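Side-chain contact in Lv-ranaspumin (Lv-RSN-1) (Leptodactylus vastus, PDB 4K82), which probably acts as a surfactant that helps to form or stabilise the foam nest in which this frog lays its eggs: residues A[103-107]-A[108-112]. Numbering follows the deposited sequence.
Sequences LKIDE and TVFNA
The carboxylate of Asp106 takes two backbone N-H groups on one oxygen: OD1 accepts from Val109 N at 3.2 Å, well above the carboxylate plane, and weakly from Thr108 N at 3.0 Å, with an N-H...O angle of just 121°. The CG of Asp106 lies anti to its own backbone N (chi1 -170°), and this puts the carboxylate by the open amides at the start of the helix. Asp106 is thus its N-cap: a short acidic side chain suits amides that lack carbonyls of a preceding turn, and its charge probably gains from the helix dipole. The other oxygen, OD2, rests on Val109 CG2 at 3.5 Å. Ile105 CD1 approaches the Phe110 ring obliquely and packs on Phe110 CB at 3.9 Å; both residues are apolar, as suits the side facing neighbouring helices, where Phe110 is buried, whereas Asp106 and Asn111 are exposed. Regular i to i+4 bonding begins nearly straight (172°) from Phe110 N to Asp106 O. Asn111 N follows, bonding to Glu107 O at 2.8 Å, and the Asn111 amide folds back beside that oxygen, CG 3.1 Å from Glu107 O. Helix 89-102 ends in a Schellman motif at Lys104, and helix 107-121 starts almost at once. Ile105 and Phe110 reach Leu30 of helix 29-42 and Leu100 of helix 89-102, the Phe110 ring also meeting that of Tyr97, while Thr108 and Val109 touch Asn212 of helix 196-212.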
loop_
_atom_site.group_PDB
_atom_site.type_symbol
_atom_site.label_atom_id
_atom_site.label_comp_id
_atom_site.label_asym_id
_atom_site.label_seq_id
_atom_site.Cartn_x
_atom_site.Cartn_y
_atom_site.Cartn_z
ATOM N N LEU A 103 3.343 11.215 -16.623
ATOM C CA LEU A 103 3.358 9.966 -17.381
ATOM C C LEU A 103 1.963 9.381 -17.570
ATOM O O LEU A 103 1.815 8.279 -18.116
ATOM C CB LEU A 103 4.248 8.933 -16.699
ATOM C CG LEU A 103 5.715 9.321 -16.548
ATOM C CD1 LEU A 103 6.484 8.149 -15.949
ATOM C CD2 LEU A 103 6.302 9.743 -17.883
ATOM N N LYS A 104 0.955 10.110 -17.095
ATOM C CA LYS A 104 -0.453 9.760 -17.303
ATOM C C LYS A 104 -0.890 8.442 -16.648
ATOM O O LYS A 104 -1.692 7.703 -17.213
ATOM C CB LYS A 104 -0.784 9.737 -18.802
ATOM C CG LYS A 104 -0.456 11.035 -19.529
ATOM C CD LYS A 104 -0.405 10.823 -21.036
ATOM C CE LYS A 104 0.064 12.076 -21.764
ATOM N NZ LYS A 104 0.226 11.838 -23.227
ATOM N N ILE A 105 -0.370 8.153 -15.459
ATOM C CA ILE A 105 -0.763 6.947 -14.731
ATOM C C ILE A 105 -2.258 6.934 -14.431
ATOM O O ILE A 105 -2.924 7.975 -14.471
ATOM C CB ILE A 105 0.016 6.796 -13.402
ATOM C CG1 ILE A 105 0.009 8.107 -12.616
ATOM C CG2 ILE A 105 1.453 6.348 -13.659
ATOM C CD1 ILE A 105 -0.974 8.133 -11.468
ATOM N N ASP A 106 -2.780 5.752 -14.125
ATOM C CA ASP A 106 -4.174 5.604 -13.731
ATOM C C ASP A 106 -4.363 6.222 -12.356
ATOM O O ASP A 106 -4.049 5.594 -11.347
ATOM C CB ASP A 106 -4.536 4.115 -13.682
ATOM C CG ASP A 106 -6.030 3.873 -13.510
ATOM O OD1 ASP A 106 -6.727 4.736 -12.941
ATOM O OD2 ASP A 106 -6.508 2.802 -13.942
ATOM N N GLU A 107 -4.882 7.445 -12.306
ATOM C CA GLU A 107 -5.026 8.123 -11.025
ATOM C C GLU A 107 -6.176 7.546 -10.199
ATOM O O GLU A 107 -6.230 7.728 -8.988
ATOM C CB GLU A 107 -5.147 9.644 -11.197
ATOM C CG GLU A 107 -3.870 10.294 -11.735
ATOM C CD GLU A 107 -3.782 11.787 -11.444
ATOM O OE1 GLU A 107 -3.916 12.182 -10.264
ATOM O OE2 GLU A 107 -3.567 12.566 -12.399
ATOM N N THR A 108 -7.088 6.839 -10.852
ATOM C CA THR A 108 -8.137 6.150 -10.115
ATOM C C THR A 108 -7.530 5.079 -9.211
ATOM O O THR A 108 -7.906 4.949 -8.045
ATOM C CB THR A 108 -9.174 5.516 -11.052
ATOM O OG1 THR A 108 -9.787 6.546 -11.838
ATOM C CG2 THR A 108 -10.238 4.792 -10.242
ATOM N N VAL A 109 -6.586 4.315 -9.758
ATOM C CA VAL A 109 -5.877 3.307 -8.981
ATOM C C VAL A 109 -4.997 3.996 -7.948
ATOM O O VAL A 109 -5.028 3.652 -6.766
ATOM C CB VAL A 109 -5.018 2.390 -9.880
ATOM C CG1 VAL A 109 -4.057 1.558 -9.040
ATOM C CG2 VAL A 109 -5.910 1.488 -10.717
ATOM N N PHE A 110 -4.228 4.987 -8.392
ATOM C CA PHE A 110 -3.355 5.720 -7.483
ATOM C C PHE A 110 -4.106 6.279 -6.274
ATOM O O PHE A 110 -3.698 6.077 -5.133
ATOM C CB PHE A 110 -2.639 6.861 -8.211
ATOM C CG PHE A 110 -1.540 7.490 -7.399
ATOM C CD1 PHE A 110 -1.826 8.467 -6.458
ATOM C CD2 PHE A 110 -0.221 7.094 -7.567
ATOM C CE1 PHE A 110 -0.824 9.039 -5.698
ATOM C CE2 PHE A 110 0.791 7.675 -6.812
ATOM C CZ PHE A 110 0.488 8.645 -5.880
ATOM N N ASN A 111 -5.207 6.974 -6.528
ATOM C CA ASN A 111 -5.956 7.602 -5.447
ATOM C C ASN A 111 -6.621 6.591 -4.517
ATOM O O ASN A 111 -6.680 6.803 -3.304
ATOM C CB ASN A 111 -6.986 8.593 -6.002
ATOM C CG ASN A 111 -6.335 9.786 -6.677
ATOM O OD1 ASN A 111 -5.183 10.117 -6.388
ATOM N ND2 ASN A 111 -7.064 10.438 -7.580
ATOM N N ALA A 112 -7.096 5.482 -5.082
ATOM C CA ALA A 112 -7.717 4.432 -4.281
ATOM C C ALA A 112 -6.686 3.803 -3.352
ATOM O O ALA A 112 -6.966 3.530 -2.189
ATOM C CB ALA A 112 -8.346 3.368 -5.176
#